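Local coordinates for protein dipeptidase AC. Metallo peptidase. MEROPS family M19 (Rhodobacter sphaeroides, PDB 3LY0) that probably hydrolyses dipeptides as a zinc-dependent metallopeptidase of the membrane dipeptidase family, and binds a phosphinate mimic of L-Ala-D-Ala at its two-zinc site, at residues Val176-Thr186 with His237-Thr247; His39-Phe50 with Ala317-Leu325. All blocks are in the same frame, centred on the assembly; numbering follows the deposited sequence.

Contact 1 (Val176-Thr186 with His237-Thr247); sequences VPFRFPGSPDT and HAVTPSTRNLT. With LY0 ((2R)-3-[(R)-[(1R)-1-aminoethyl](hydroxy)phosphoryl]-2-methylpropanoic acid), chain C.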
loop_
_atom_site.group_PDB
_atom_site.type_symbol
_atom_site.label_atom_id
_atom_site.label_comp_id
_atom_site.label_asym_id
_atom_site.label_seq_id
_atom_site.Cartn_x
_atom_site.Cartn_y
_atom_site.Cartn_z
ATOM N N VAL A 176 -4.795 2.896 -13.132
ATOM C CA VAL A 176 -6.195 2.631 -13.421
ATOM C C VAL A 176 -7.057 3.743 -12.865
ATOM O O VAL A 176 -6.791 4.268 -11.792
ATOM C CB VAL A 176 -6.687 1.279 -12.822
ATOM C CG1 VAL A 176 -5.941 0.110 -13.430
ATOM C CG2 VAL A 176 -6.612 1.273 -11.282
ATOM N N PRO A 177 -8.113 4.115 -13.592
ATOM C CA PRO A 177 -9.131 4.939 -12.949
ATOM C C PRO A 177 -9.897 4.083 -11.957
ATOM O O PRO A 177 -9.906 2.852 -12.102
ATOM C CB PRO A 177 -10.050 5.314 -14.114
ATOM C CG PRO A 177 -9.914 4.152 -15.060
ATOM C CD PRO A 177 -8.468 3.760 -14.979
ATOM N N PHE A 178 -10.519 4.701 -10.963
ATOM C CA PHE A 178 -11.380 3.964 -10.044
ATOM C C PHE A 178 -12.708 3.682 -10.720
ATOM O O PHE A 178 -13.451 4.608 -11.047
ATOM C CB PHE A 178 -11.609 4.763 -8.769
ATOM C CG PHE A 178 -10.360 5.015 -7.998
ATOM C CD1 PHE A 178 -9.804 4.012 -7.214
ATOM C CD2 PHE A 178 -9.722 6.243 -8.070
ATOM C CE1 PHE A 178 -8.640 4.235 -6.508
ATOM C CE2 PHE A 178 -8.560 6.473 -7.362
ATOM C CZ PHE A 178 -8.015 5.467 -6.580
ATOM N N ARG A 179 -13.004 2.403 -10.934
ATOM C CA ARG A 179 -14.225 2.018 -11.625
ATOM C C ARG A 179 -14.727 0.685 -11.092
ATOM O O ARG A 179 -13.944 -0.170 -10.695
ATOM C CB ARG A 179 -13.940 1.917 -13.124
ATOM C CG ARG A 179 -15.008 1.272 -13.968
ATOM C CD ARG A 179 -14.512 1.170 -15.405
ATOM N NE ARG A 179 -14.183 2.490 -15.935
ATOM C CZ ARG A 179 -13.122 2.778 -16.685
ATOM N NH1 ARG A 179 -12.252 1.838 -17.033
ATOM N NH2 ARG A 179 -12.937 4.017 -17.107
ATOM N N PHE A 180 -16.043 0.507 -11.078
ATOM C CA PHE A 180 -16.629 -0.789 -10.748
ATOM C C PHE A 180 -17.948 -0.937 -11.494
ATOM O O PHE A 180 -18.775 -0.035 -11.435
ATOM C CB PHE A 180 -16.909 -0.918 -9.252
ATOM C CG PHE A 180 -17.422 -2.280 -8.858
ATOM C CD1 PHE A 180 -16.547 -3.254 -8.396
ATOM C CD2 PHE A 180 -18.768 -2.598 -8.989
ATOM C CE1 PHE A 180 -17.006 -4.506 -8.053
ATOM C CE2 PHE A 180 -19.243 -3.860 -8.650
ATOM C CZ PHE A 180 -18.360 -4.821 -8.179
ATOM N N PRO A 181 -18.148 -2.065 -12.193
ATOM C CA PRO A 181 -17.158 -3.121 -12.401
ATOM C C PRO A 181 -16.278 -2.761 -13.594
ATOM O O PRO A 181 -16.682 -1.961 -14.441
ATOM C CB PRO A 181 -18.030 -4.332 -12.741
ATOM C CG PRO A 181 -19.163 -3.731 -13.481
ATOM C CD PRO A 181 -19.467 -2.451 -12.743
ATOM N N GLY A 182 -15.079 -3.320 -13.661
ATOM C CA GLY A 182 -14.252 -3.110 -14.826
ATOM C C GLY A 182 -12.940 -3.859 -14.766
ATOM O O GLY A 182 -12.455 -4.198 -13.690
ATOM N N SER A 183 -12.377 -4.107 -15.942
ATOM C CA SER A 183 -11.090 -4.759 -16.094
ATOM C C SER A 183 -9.973 -3.790 -15.717
ATOM O O SER A 183 -10.117 -2.586 -15.892
ATOM C CB SER A 183 -10.922 -5.178 -17.555
ATOM O OG SER A 183 -9.573 -5.428 -17.901
ATOM N N PRO A 184 -8.848 -4.312 -15.205
ATOM C CA PRO A 184 -7.684 -3.452 -14.957
ATOM C C PRO A 184 -7.001 -2.999 -16.251
ATOM O O PRO A 184 -6.071 -2.202 -16.200
ATOM C CB PRO A 184 -6.726 -4.353 -14.170
ATOM C CG PRO A 184 -7.460 -5.582 -13.850
ATOM C CD PRO A 184 -8.617 -5.705 -14.798
ATOM N N ASP A 185 -7.448 -3.494 -17.401
ATOM C CA ASP A 185 -6.840 -3.105 -18.675
ATOM C C ASP A 185 -7.469 -1.813 -19.173
ATOM O O ASP A 185 -8.297 -1.813 -20.087
ATOM C CB ASP A 185 -6.998 -4.233 -19.700
ATOM C CG ASP A 185 -6.203 -3.994 -20.967
ATOM O OD1 ASP A 185 -5.419 -3.024 -21.022
ATOM O OD2 ASP A 185 -6.366 -4.789 -21.920
ATOM N N THR A 186 -7.053 -0.706 -18.571
ATOM C CA THR A 186 -7.718 0.577 -18.757
ATOM C C THR A 186 -6.961 1.570 -19.632
ATOM O O THR A 186 -7.482 2.644 -19.950
ATOM C CB THR A 186 -7.994 1.236 -17.403
ATOM O OG1 THR A 186 -6.754 1.380 -16.690
ATOM C CG2 THR A 186 -8.934 0.382 -16.581
ATOM N N HIS A 237 -9.581 -9.734 -8.184
ATOM C CA HIS A 237 -10.568 -9.299 -9.170
ATOM C C HIS A 237 -11.687 -10.322 -9.348
ATOM O O HIS A 237 -12.832 -9.956 -9.607
ATOM C CB HIS A 237 -9.880 -9.038 -10.504
ATOM C CG HIS A 237 -10.711 -8.247 -11.460
ATOM N ND1 HIS A 237 -11.589 -8.836 -12.344
ATOM C CD2 HIS A 237 -10.818 -6.912 -11.652
ATOM C CE1 HIS A 237 -12.190 -7.895 -13.050
ATOM N NE2 HIS A 237 -11.740 -6.720 -12.649
ATOM N N ALA A 238 -11.341 -11.598 -9.205
ATOM C CA ALA A 238 -12.311 -12.680 -9.382
ATOM C C ALA A 238 -13.404 -12.619 -8.325
ATOM O O ALA A 238 -14.510 -13.120 -8.550
ATOM C CB ALA A 238 -11.607 -14.032 -9.365
ATOM N N VAL A 239 -13.110 -12.009 -7.182
ATOM C CA VAL A 239 -14.087 -11.838 -6.113
ATOM C C VAL A 239 -14.796 -10.488 -6.213
ATOM O O VAL A 239 -16.025 -10.415 -6.116
ATOM C CB VAL A 239 -13.409 -11.983 -4.732
ATOM C CG1 VAL A 239 -14.383 -11.723 -3.608
ATOM C CG2 VAL A 239 -12.766 -13.360 -4.599
ATOM N N THR A 240 -14.015 -9.424 -6.395
ATOM C CA THR A 240 -14.549 -8.071 -6.531
ATOM C C THR A 240 -13.932 -7.435 -7.771
ATOM O O THR A 240 -12.752 -7.088 -7.762
ATOM C CB THR A 240 -14.152 -7.206 -5.315
ATOM O OG1 THR A 240 -14.748 -7.741 -4.131
ATOM C CG2 THR A 240 -14.590 -5.750 -5.498
ATOM N N PRO A 241 -14.715 -7.298 -8.854
ATOM C CA PRO A 241 -14.183 -6.812 -10.137
ATOM C C PRO A 241 -14.004 -5.295 -10.195
ATOM O O PRO A 241 -14.522 -4.625 -11.094
ATOM C CB PRO A 241 -15.241 -7.274 -11.141
ATOM C CG PRO A 241 -16.505 -7.251 -10.339
ATOM C CD PRO A 241 -16.098 -7.789 -8.992
ATOM N N SER A 242 -13.246 -4.770 -9.238
ATOM C CA SER A 242 -12.786 -3.383 -9.260
ATOM C C SER A 242 -11.562 -3.263 -10.162
ATOM O O SER A 242 -10.731 -4.164 -10.200
ATOM C CB SER A 242 -12.394 -2.946 -7.847
ATOM O OG SER A 242 -11.597 -1.766 -7.879
ATOM N N THR A 243 -11.434 -2.149 -10.877
ATOM C CA THR A 243 -10.227 -1.903 -11.677
ATOM C C THR A 243 -8.927 -1.983 -10.860
ATOM O O THR A 243 -7.849 -2.187 -11.428
ATOM C CB THR A 243 -10.280 -0.521 -12.344
ATOM O OG1 THR A 243 -10.625 0.456 -11.353
ATOM C CG2 THR A 243 -11.365 -0.513 -13.437
ATOM N N ARG A 244 -9.043 -1.804 -9.546
ATOM C CA ARG A 244 -7.880 -1.814 -8.653
ATOM C C ARG A 244 -7.402 -3.208 -8.244
ATOM O O ARG A 244 -6.300 -3.358 -7.703
ATOM C CB ARG A 244 -8.162 -0.963 -7.423
ATOM C CG ARG A 244 -7.857 0.511 -7.644
ATOM C CD ARG A 244 -6.356 0.768 -7.569
ATOM N NE ARG A 244 -5.872 0.836 -6.189
ATOM C CZ ARG A 244 -5.164 -0.105 -5.567
ATOM N NH1 ARG A 244 -4.837 -1.241 -6.174
ATOM N NH2 ARG A 244 -4.758 0.110 -4.322
ATOM N N ASN A 245 -8.225 -4.224 -8.483
ATOM C CA ASN A 245 -7.877 -5.588 -8.081
ATOM C C ASN A 245 -7.124 -6.384 -9.152
ATOM O O ASN A 245 -6.933 -5.909 -10.281
ATOM C CB ASN A 245 -9.129 -6.311 -7.577
ATOM C CG ASN A 245 -9.567 -5.815 -6.211
ATOM O OD1 ASN A 245 -8.780 -5.205 -5.478
ATOM N ND2 ASN A 245 -10.811 -6.087 -5.852
ATOM N N LEU A 246 -6.675 -7.579 -8.777
ATOM C CA LEU A 246 -5.789 -8.372 -9.615
ATOM C C LEU A 246 -6.532 -9.578 -10.185
ATOM O O LEU A 246 -7.186 -10.312 -9.451
ATOM C CB LEU A 246 -4.591 -8.856 -8.786
ATOM C CG LEU A 246 -3.618 -7.770 -8.313
ATOM C CD1 LEU A 246 -2.749 -8.287 -7.181
ATOM C CD2 LEU A 246 -2.766 -7.269 -9.461
ATOM N N THR A 247 -6.405 -9.792 -11.488
ATOM C CA THR A 247 -7.029 -10.963 -12.112
ATOM C C THR A 247 -6.235 -12.221 -11.784
ATOM O O THR A 247 -5.085 -12.151 -11.326
ATOM C CB THR A 247 -7.084 -10.830 -13.637
ATOM O OG1 THR A 247 -5.755 -10.924 -14.171
ATOM C CG2 THR A 247 -7.696 -9.495 -14.043
HETATM P P LY0 C . -4.929 5.259 -1.723
HETATM C C1 LY0 C . -5.541 7.983 -1.825
HETATM N N1 LY0 C . -3.283 7.279 -1.082
HETATM C C2 LY0 C . -4.700 6.959 -1.095
HETATM C C4 LY0 C . -6.638 4.679 -1.378
HETATM C C5 LY0 C . -7.353 4.055 -2.544
HETATM C C6 LY0 C . -6.512 3.046 -3.277
HETATM C C7 LY0 C . -8.758 3.600 -2.244
HETATM O O31 LY0 C . -3.891 4.424 -1.012
HETATM O O32 LY0 C . -4.616 5.240 -3.256
HETATM O O61 LY0 C . -6.913 2.620 -4.500
HETATM O O62 LY0 C . -5.444 2.621 -2.804
HETATM O O HOH W 1 -13.357 0.203 -7.813
#
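The imidazole of His237 points its edge at Gly182: NE2 donates to Gly182 O at 2.8 Å, with the oxygen lying in the ring plane. Over the centre of one face of that ring sits Pro241 CA, 3.5 Å above the plane, which limits how far the imidazole can swing. The bond is almost straight at its hydrogen (177°), yet it enters from above the carbonyl plane of Gly182 and not along a lone pair. The Phe180 ring meets Pro241 obliquely, CE1 lying 3.5 Å from Pro241 CD, and Pro181 CB covers the rim of one face. Placing CG anti to the backbone N (chi1 -176°) carries the phenyl ring to Pro241 and the methyl of Thr240. Phe178 and Arg244 run side by side, ring and guanidinium planes 54° apart, and both present edges to O61 of the inhibitor.

Thr243 buries more surface against the other segment than any other residue here. Its OG1 donates to Pro177 O at 2.6 Å, in the carbonyl plane, and accepts from Arg179 N, while CG2 packs against Arg179 CB and Ser183 O. Backbone bonds from Thr243 N to Arg179 O and from Gly182 N to Pro241 O complete the join. Arg179 NH2 forms a salt bridge with Glu80 of the antiparallel partner strand 79-80.

Arg244 NE donates to LY0 O61 at 2.7 Å and NH2 to LY0 O62 at 3.0 Å, a side-on, two-nitrogen grip on the carboxylate. NH2 also binds His233 O, and NH1 binds Ser234 OG, two further bonds that fix the guanidinium's orientation. The Arg244 side chain lies about 4 Å from a bound zinc ion, and its charge pairing with the carboxylate is consistent with recognition of the C-terminal end of a dipeptide.

Contact 2 (His39-Phe50 with Ala317-Leu325); sequences HLDLPRMKEGGF and ADVTGLPAL
Val319 N donates to His39 O at 3.0 Å with an angle of 163° at the hydrogen, a direct backbone bond between the segments. Beside it lies a salt-bridge network of Asp41, Arg44 and Asp318. Asp41, the N-cap of helix 42-48, takes Arg44 N on OD1, while Arg44 NE and NH2 both reach OD2 from the same face of the carboxylate. Arg44 NH1 makes a long salt bridge to Asp318 OD2 (3.8 Å), supplemented by a water that accepts from NH1 and donates to OD2. His39 O lies over the centre of the guanidinium. Asp318 OD1 takes Thr320 OG1 on its syn lone pair and Thr320 N on its anti one; the bond from Thr320 N makes an Asx turn.

Val319 fills the apolar side. Its CG2, anti to the backbone N (chi1, measured to CG1, 70°), turns to Phe50 CB at 3.7 Å, while CG1 meets Arg44 CB at 3.5 Å; Leu40 CD2 packs against Val319 CB. Gly48, lacking a side chain, lets the backbones come close: its CA lies 4.0 Å from Thr320 CA and makes a CA-H...O contact with Val319 O.

The 3-10 turn 319-321 and the first residues of helix 322-332 pack against helix 42-48, which Gly49 ends in a Schellman motif. Phe50, opening strand 50-57, touches Val132 of strand 132-139, and Leu322 touches Val9 of strand 9-11.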
loop_
_atom_site.group_PDB
_atom_site.type_symbol
_atom_site.label_atom_id
_atom_site.label_comp_id
_atom_site.label_asym_id
_atom_site.label_seq_id
_atom_site.Cartn_x
_atom_site.Cartn_y
_atom_site.Cartn_z
ATOM N N HIS A 39 -7.152 6.390 11.398
ATOM C CA HIS A 39 -6.914 4.981 11.671
ATOM C C HIS A 39 -5.669 4.719 12.496
ATOM O O HIS A 39 -5.618 3.743 13.243
ATOM C CB HIS A 39 -6.780 4.203 10.365
ATOM C CG HIS A 39 -8.046 4.107 9.581
ATOM N ND1 HIS A 39 -8.057 3.939 8.214
ATOM C CD2 HIS A 39 -9.345 4.145 9.968
ATOM C CE1 HIS A 39 -9.307 3.880 7.791
ATOM N NE2 HIS A 39 -10.108 3.999 8.837
ATOM N N LEU A 40 -4.666 5.577 12.342
ATOM C CA LEU A 40 -3.344 5.351 12.924
ATOM C C LEU A 40 -2.867 6.501 13.802
ATOM O O LEU A 40 -3.223 7.666 13.585
ATOM C CB LEU A 40 -2.301 5.137 11.814
ATOM C CG LEU A 40 -2.365 3.813 11.052
ATOM C CD1 LEU A 40 -1.586 3.933 9.736
ATOM C CD2 LEU A 40 -1.836 2.676 11.894
ATOM N N ASP A 41 -2.041 6.145 14.785
ATOM C CA ASP A 41 -1.173 7.047 15.534
ATOM C C ASP A 41 -0.333 6.128 16.412
ATOM O O ASP A 41 -0.602 4.929 16.478
ATOM C CB ASP A 41 -1.954 8.089 16.353
ATOM C CG ASP A 41 -3.073 7.479 17.173
ATOM O OD1 ASP A 41 -2.770 6.675 18.080
ATOM O OD2 ASP A 41 -4.257 7.815 16.908
ATOM N N LEU A 42 0.692 6.659 17.060
ATOM C CA LEU A 42 1.609 5.771 17.773
ATOM C C LEU A 42 0.929 4.957 18.898
ATOM O O LEU A 42 1.097 3.737 18.963
ATOM C CB LEU A 42 2.847 6.531 18.260
ATOM C CG LEU A 42 3.917 5.660 18.931
ATOM C CD1 LEU A 42 4.291 4.465 18.065
ATOM C CD2 LEU A 42 5.139 6.492 19.271
ATOM N N PRO A 43 0.144 5.623 19.769
ATOM C CA PRO A 43 -0.507 4.847 20.829
ATOM C C PRO A 43 -1.415 3.744 20.288
ATOM O O PRO A 43 -1.362 2.619 20.800
ATOM C CB PRO A 43 -1.313 5.902 21.593
ATOM C CG PRO A 43 -0.559 7.175 21.369
ATOM C CD PRO A 43 -0.080 7.069 19.928
ATOM N N ARG A 44 -2.234 4.038 19.281
ATOM C CA ARG A 44 -3.119 3.003 18.760
ATOM C C ARG A 44 -2.356 1.885 18.049
ATOM O O ARG A 44 -2.782 0.730 18.077
ATOM C CB ARG A 44 -4.222 3.587 17.882
ATOM C CG ARG A 44 -5.311 4.297 18.671
ATOM C CD ARG A 44 -6.477 4.694 17.780
ATOM N NE ARG A 44 -6.080 5.708 16.807
ATOM C CZ ARG A 44 -6.821 6.089 15.768
ATOM N NH1 ARG A 44 -8.000 5.521 15.540
ATOM N NH2 ARG A 44 -6.370 7.022 14.940
ATOM N N MET A 45 -1.237 2.222 17.401
ATOM C CA MET A 45 -0.385 1.181 16.828
ATOM C C MET A 45 0.019 0.174 17.893
ATOM O O MET A 45 -0.023 -1.034 17.669
ATOM C CB MET A 45 0.889 1.779 16.210
ATOM C CG MET A 45 0.691 2.527 14.887
ATOM S SD MET A 45 2.254 3.354 14.369
ATOM C CE MET A 45 1.709 4.097 12.796
ATOM N N LYS A 46 0.437 0.669 19.057
ATOM C CA LYS A 46 0.870 -0.246 20.111
ATOM C C LYS A 46 -0.296 -1.091 20.622
ATOM O O LYS A 46 -0.133 -2.279 20.872
ATOM C CB LYS A 46 1.548 0.495 21.268
ATOM C CG LYS A 46 2.693 1.400 20.841
ATOM C CD LYS A 46 3.715 0.667 19.977
ATOM C CE LYS A 46 4.456 -0.408 20.756
ATOM N NZ LYS A 46 5.560 -0.996 19.938
ATOM N N GLU A 47 -1.473 -0.489 20.751
ATOM C CA GLU A 47 -2.637 -1.235 21.237
ATOM C C GLU A 47 -3.091 -2.311 20.256
ATOM O O GLU A 47 -3.556 -3.375 20.659
ATOM C CB GLU A 47 -3.809 -0.301 21.562
ATOM C CG GLU A 47 -3.513 0.723 22.657
ATOM C CD GLU A 47 -2.916 0.091 23.913
ATOM O OE1 GLU A 47 -3.394 -0.973 24.349
ATOM O OE2 GLU A 47 -1.956 0.660 24.462
ATOM N N GLY A 48 -2.957 -2.037 18.961
ATOM C CA GLY A 48 -3.451 -2.946 17.943
ATOM C C GLY A 48 -2.458 -3.987 17.473
ATOM O O GLY A 48 -2.824 -4.862 16.686
ATOM N N GLY A 49 -1.220 -3.905 17.947
ATOM C CA GLY A 49 -0.197 -4.856 17.554
ATOM C C GLY A 49 0.381 -4.580 16.176
ATOM O O GLY A 49 0.775 -5.510 15.462
ATOM N N PHE A 50 0.425 -3.303 15.803
ATOM C CA PHE A 50 1.003 -2.884 14.527
ATOM C C PHE A 50 2.511 -2.835 14.718
ATOM O O PHE A 50 3.020 -1.962 15.422
ATOM C CB PHE A 50 0.427 -1.509 14.160
ATOM C CG PHE A 50 0.911 -0.940 12.842
ATOM C CD1 PHE A 50 0.203 -1.159 11.662
ATOM C CD2 PHE A 50 2.045 -0.132 12.793
ATOM C CE1 PHE A 50 0.639 -0.603 10.446
ATOM C CE2 PHE A 50 2.481 0.422 11.586
ATOM C CZ PHE A 50 1.771 0.188 10.415
ATOM N N ALA A 317 -12.291 -1.004 11.675
ATOM C CA ALA A 317 -12.487 0.396 12.099
ATOM C C ALA A 317 -11.235 1.275 12.154
ATOM O O ALA A 317 -11.257 2.424 11.710
ATOM C CB ALA A 317 -13.251 0.465 13.428
ATOM N N ASP A 318 -10.154 0.746 12.709
ATOM C CA ASP A 318 -8.885 1.462 12.762
ATOM C C ASP A 318 -7.840 0.440 13.169
ATOM O O ASP A 318 -8.133 -0.755 13.216
ATOM C CB ASP A 318 -8.953 2.614 13.762
ATOM C CG ASP A 318 -9.478 2.180 15.115
ATOM O OD1 ASP A 318 -8.869 1.282 15.731
ATOM O OD2 ASP A 318 -10.514 2.726 15.547
ATOM N N VAL A 319 -6.623 0.891 13.455
ATOM C CA VAL A 319 -5.539 -0.052 13.715
ATOM C C VAL A 319 -5.785 -0.912 14.966
ATOM O O VAL A 319 -5.235 -2.014 15.079
ATOM C CB VAL A 319 -4.163 0.645 13.778
ATOM C CG1 VAL A 319 -4.046 1.494 15.033
ATOM C CG2 VAL A 319 -3.033 -0.389 13.728
ATOM N N THR A 320 -6.624 -0.435 15.890
ATOM C CA THR A 320 -6.912 -1.235 17.089
ATOM C C THR A 320 -7.827 -2.415 16.769
ATOM O O THR A 320 -8.110 -3.248 17.640
ATOM C CB THR A 320 -7.520 -0.405 18.251
ATOM O OG1 THR A 320 -8.880 -0.051 17.955
ATOM C CG2 THR A 320 -6.689 0.837 18.530
ATOM N N GLY A 321 -8.300 -2.485 15.529
ATOM C CA GLY A 321 -9.128 -3.599 15.096
ATOM C C GLY A 321 -8.354 -4.801 14.567
ATOM O O GLY A 321 -8.955 -5.814 14.209
ATOM N N LEU A 322 -7.033 -4.698 14.489
ATOM C CA LEU A 322 -6.248 -5.827 13.994
ATOM C C LEU A 322 -6.473 -7.108 14.809
ATOM O O LEU A 322 -6.555 -8.193 14.235
ATOM C CB LEU A 322 -4.762 -5.474 13.901
ATOM C CG LEU A 322 -4.412 -4.466 12.799
ATOM C CD1 LEU A 322 -2.938 -4.068 12.889
ATOM C CD2 LEU A 322 -4.744 -4.999 11.411
ATOM N N PRO A 323 -6.582 -6.992 16.145
ATOM C CA PRO A 323 -6.860 -8.225 16.895
ATOM C C PRO A 323 -8.196 -8.881 16.536
ATOM O O PRO A 323 -8.263 -10.111 16.454
ATOM C CB PRO A 323 -6.833 -7.760 18.357
ATOM C CG PRO A 323 -5.883 -6.588 18.353
ATOM C CD PRO A 323 -6.172 -5.885 17.030
ATOM N N ALA A 324 -9.244 -8.089 16.323
ATOM C CA ALA A 324 -10.534 -8.636 15.901
ATOM C C ALA A 324 -10.427 -9.323 14.540
ATOM O O ALA A 324 -11.036 -10.370 14.307
ATOM C CB ALA A 324 -11.595 -7.548 15.868
ATOM N N LEU A 325 -9.660 -8.721 13.633
ATOM C CA LEU A 325 -9.427 -9.330 12.331
ATOM C C LEU A 325 -8.752 -10.692 12.496
ATOM O O LEU A 325 -9.162 -11.690 11.884
ATOM C CB LEU A 325 -8.565 -8.399 11.461
ATOM C CG LEU A 325 -7.987 -9.001 10.176
ATOM C CD1 LEU A 325 -9.077 -9.504 9.250
ATOM C CD2 LEU A 325 -7.105 -7.986 9.441
HETATM O O HOH W 2 -9.872 4.183 17.731
HETATM O O HOH W 3 -6.464 -3.219 20.173
#

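How the contacts relate
The two contacts do not touch: their centres are 28 Å apart and their nearest atoms about 13 Å. Both segments of contact 1 come between those of contact 2 in the chain, in the order 39-50, 176-186, 237-247, 317-325, and all four belong to the M19 peptidase fold, of the TIM-barrel type. Contact 1 joins strand 179-180 to the loop between strand 230-231 and helix 248-256, and supplies Phe178 and Arg244 to the inhibitor pocket. Contact 2 brings helix 42-48, which leads into strand 50-57 of the parallel sheet, against residues more than 260 positions later. Its His39 side chain remains about 10 Å from the inhibitor, so contact 1 meets the ligand directly whereas contact 2 lies further out.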